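Local atomic coordinates of transcriptional regulator, MarR family (Silicibacter pomeroyi DSS-3, PDB entry 3CDH), a protein that probably binds DNA through a winged helix-turn-helix domain and regulates transcription. Residues B[50-55]-B[101-106]. Numbering follows the deposited sequence.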
ATOM      1  N   ALA B  50     -11.424 -12.638  -1.775  1.00 44.94           N
ATOM      2  CA  ALA B  50     -11.799 -11.708  -2.830  1.00 46.11           C
ATOM      3  C   ALA B  50     -11.356 -12.226  -4.219  1.00 47.76           C
ATOM      4  O   ALA B  50     -12.138 -12.177  -5.191  1.00 49.36           O
ATOM      5  CB  ALA B  50     -11.271 -10.334  -2.536  1.00 44.71           C
ATOM      6  N   CYS B  51     -10.140 -12.769  -4.315  1.00 47.37           N
ATOM      7  CA  CYS B  51      -9.676 -13.296  -5.612  1.00 49.64           C
ATOM      8  C   CYS B  51     -10.404 -14.518  -6.082  1.00 51.54           C
ATOM      9  O   CYS B  51     -10.445 -14.764  -7.274  1.00 53.58           O
ATOM     10  CB  CYS B  51      -8.212 -13.682  -5.586  1.00 48.62           C
ATOM     11  SG  CYS B  51      -7.172 -12.338  -5.277  1.00 48.58           S
ATOM     12  N   LEU B  52     -10.924 -15.320  -5.159  1.00 51.97           N
ATOM     13  CA  LEU B  52     -11.496 -16.601  -5.563  1.00 54.33           C
ATOM     14  C   LEU B  52     -12.998 -16.566  -5.764  1.00 56.49           C
ATOM     15  O   LEU B  52     -13.561 -17.530  -6.247  1.00 58.55           O
ATOM     16  CB  LEU B  52     -11.097 -17.730  -4.612  1.00 52.98           C
ATOM     17  CG  LEU B  52      -9.623 -18.117  -4.562  1.00 51.27           C
ATOM     18  CD1 LEU B  52      -9.468 -19.169  -3.531  1.00 49.54           C
ATOM     19  CD2 LEU B  52      -9.127 -18.640  -5.879  1.00 51.36           C
ATOM     20  N   VAL B  53     -13.640 -15.463  -5.394  1.00 57.14           N
ATOM     21  CA  VAL B  53     -15.084 -15.365  -5.522  1.00 59.80           C
ATOM     22  C   VAL B  53     -15.571 -15.541  -6.971  1.00 63.98           C
ATOM     23  O   VAL B  53     -16.467 -16.343  -7.188  1.00 65.56           O
ATOM     24  CB  VAL B  53     -15.633 -14.098  -4.842  1.00 58.99           C
ATOM     25  CG1 VAL B  53     -15.518 -12.892  -5.745  1.00 58.60           C
ATOM     26  CG2 VAL B  53     -17.063 -14.313  -4.402  1.00 60.19           C
ATOM     27  N   ASP B  54     -14.980 -14.844  -7.954  1.00 66.50           N
ATOM     28  CA  ASP B  54     -15.379 -15.056  -9.364  1.00 71.70           C
ATOM     29  C   ASP B  54     -14.747 -16.280  -9.957  1.00 74.12           C
ATOM     30  O   ASP B  54     -15.438 -17.071 -10.568  1.00 78.48           O
ATOM     31  CB  ASP B  54     -15.001 -13.931 -10.315  1.00 72.37           C
ATOM     32  CG  ASP B  54     -15.124 -12.594  -9.709  1.00 72.03           C
ATOM     33  OD1 ASP B  54     -16.185 -11.934  -9.887  1.00 73.87           O
ATOM     34  OD2 ASP B  54     -14.138 -12.213  -9.056  1.00 70.62           O
ATOM     35  N   ASN B  55     -13.440 -16.422  -9.815  1.00 73.65           N
ATOM     36  CA  ASN B  55     -12.706 -17.484 -10.453  1.00 75.91           C
ATOM     37  C   ASN B  55     -12.993 -18.855  -9.837  1.00 76.70           C
ATOM     38  O   ASN B  55     -13.341 -18.966  -8.676  1.00 75.51           O
ATOM     39  CB  ASN B  55     -11.226 -17.149 -10.392  1.00 74.72           C
ATOM     40  CG  ASN B  55     -10.943 -15.671 -10.730  1.00 77.71           C
ATOM     41  OD1 ASN B  55     -11.265 -14.752  -9.955  1.00 78.31           O
ATOM     42  ND2 ASN B  55     -10.335 -15.440 -11.894  1.00 82.54           N
ATOM     43  N   VAL B 101      -6.073 -23.727  -6.696  1.00 59.01           N
ATOM     44  CA  VAL B 101      -6.727 -23.712  -5.413  1.00 56.48           C
ATOM     45  C   VAL B 101      -8.104 -23.117  -5.584  1.00 55.39           C
ATOM     46  O   VAL B 101      -8.281 -22.228  -6.397  1.00 55.27           O
ATOM     47  CB  VAL B 101      -5.841 -22.904  -4.448  1.00 54.77           C
ATOM     48  CG1 VAL B 101      -6.610 -21.936  -3.654  1.00 52.89           C
ATOM     49  CG2 VAL B 101      -5.076 -23.846  -3.571  1.00 55.79           C
ATOM     50  N   ARG B 102      -9.092 -23.619  -4.860  1.00 54.72           N
ATOM     51  CA  ARG B 102     -10.447 -23.085  -5.009  1.00 55.33           C
ATOM     52  C   ARG B 102     -11.182 -22.973  -3.671  1.00 53.73           C
ATOM     53  O   ARG B 102     -10.773 -23.596  -2.680  1.00 53.07           O
ATOM     54  CB  ARG B 102     -11.257 -23.914  -5.998  1.00 57.69           C
ATOM     55  CG  ARG B 102     -11.504 -25.319  -5.556  1.00 60.86           C
ATOM     56  CD  ARG B 102     -12.666 -25.961  -6.324  1.00 68.95           C
ATOM     57  NE  ARG B 102     -12.772 -27.389  -6.008  1.00 75.24           N
ATOM     58  CZ  ARG B 102     -13.557 -27.913  -5.053  1.00 78.10           C
ATOM     59  NH1 ARG B 102     -13.565 -29.227  -4.835  1.00 80.81           N
ATOM     60  NH2 ARG B 102     -14.352 -27.144  -4.313  1.00 78.14           N
ATOM     61  N   LEU B 103     -12.249 -22.176  -3.639  1.00 53.35           N
ATOM     62  CA  LEU B 103     -13.096 -22.096  -2.448  1.00 52.68           C
ATOM     63  C   LEU B 103     -13.844 -23.394  -2.219  1.00 53.93           C
ATOM     64  O   LEU B 103     -14.202 -24.086  -3.189  1.00 56.10           O
ATOM     65  CB  LEU B 103     -14.104 -20.970  -2.582  1.00 52.97           C
ATOM     66  CG  LEU B 103     -13.416 -19.612  -2.652  1.00 52.24           C
ATOM     67  CD1 LEU B 103     -14.429 -18.484  -2.860  1.00 52.33           C
ATOM     68  CD2 LEU B 103     -12.566 -19.384  -1.391  1.00 50.31           C
ATOM     69  N   THR B 104     -14.049 -23.735  -0.950  1.00 52.14           N
ATOM     70  CA  THR B 104     -14.979 -24.784  -0.595  1.00 53.04           C
ATOM     71  C   THR B 104     -16.338 -24.116  -0.584  1.00 54.92           C
ATOM     72  O   THR B 104     -16.418 -22.911  -0.824  1.00 55.15           O
ATOM     73  CB  THR B 104     -14.698 -25.318   0.810  1.00 51.58           C
ATOM     74  OG1 THR B 104     -14.812 -24.250   1.752  1.00 49.80           O
ATOM     75  CG2 THR B 104     -13.318 -25.943   0.912  1.00 47.90           C
ATOM     76  N   ASP B 105     -17.406 -24.854  -0.300  1.00 57.09           N
ATOM     77  CA  ASP B 105     -18.721 -24.216  -0.173  1.00 59.42           C
ATOM     78  C   ASP B 105     -18.760 -23.170   0.918  1.00 58.07           C
ATOM     79  O   ASP B 105     -19.283 -22.064   0.721  1.00 58.71           O
ATOM     80  CB  ASP B 105     -19.826 -25.237   0.080  1.00 61.79           C
ATOM     81  CG  ASP B 105     -20.228 -25.950  -1.176  1.00 67.66           C
ATOM     82  OD1 ASP B 105     -19.613 -25.662  -2.251  1.00 71.60           O
ATOM     83  OD2 ASP B 105     -21.144 -26.805  -1.098  1.00 72.60           O
ATOM     84  N   ASP B 106     -18.221 -23.523   2.081  1.00 56.66           N
ATOM     85  CA  ASP B 106     -18.140 -22.579   3.185  1.00 55.41           C
ATOM     86  C   ASP B 106     -17.321 -21.375   2.750  1.00 53.60           C
ATOM     87  O   ASP B 106     -17.738 -20.228   2.959  1.00 53.46           O
ATOM     88  CB  ASP B 106     -17.552 -23.245   4.440  1.00 54.70           C
ATOM     89  CG  ASP B 106     -18.419 -24.405   4.951  1.00 56.13           C
ATOM     90  OD1 ASP B 106     -19.666 -24.265   5.036  1.00 56.99           O
ATOM     91  OD2 ASP B 106     -17.843 -25.461   5.267  1.00 57.09           O
TER
HETATM   92  O   HOH W   1     -12.823 -20.593  -5.917  1.00 58.29           O
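Leu52, late in helix 43-54, meets Leu103 at the end of strand 100-103 side chain against side chain. Both carry CG anti to the carbonyl carbon and beside the backbone N (chi1 near -65° in both), with the branches turned to the partner, but the two chains slant across one another instead of lying alongside. The nearest pair is Leu52 CB with Leu103 CG, 3.6 Å apart, and the branches of Leu103 divide: CD2 lies 3.8 Å from Leu52 CD1, whereas CD1 comes against the helix backbone, 3.6 Å from Leu52 O. The branches of Leu52 also separate, since CD1 approaches CG1 of Val101 at 4.0 Å while CD2 sits 3.7 Å from the carbonyl O of the same residue. In the winged helix-turn-helix fold of MarR proteins, this joins a helix to the returning strand of the wing hairpin, and the axes of segments 50-54 and 101-103 run nearly perpendicular, at 82°. Val87, on the neighbouring strand of that hairpin, touches Leu52, Val101 and Leu103, and Met58 adds to the packing on Leu52. No direct hydrogen bond links the two segments; instead, a water accepts from Leu103 N at 2.8 Å and lies within donating distance of Leu52 O, 3.2 Å away, although other acceptors compete for its protons. The extended side chain of Arg102 leads away from the helix and runs along the strand, where NH2 donates to the carbonyl O of the next residue, Leu103, at 3.3 Å, a bent bond with an N-H...O angle of 139°. Beyond the strand, Thr104 N-caps helix 105-130, its OG1 accepting from Gly107 N.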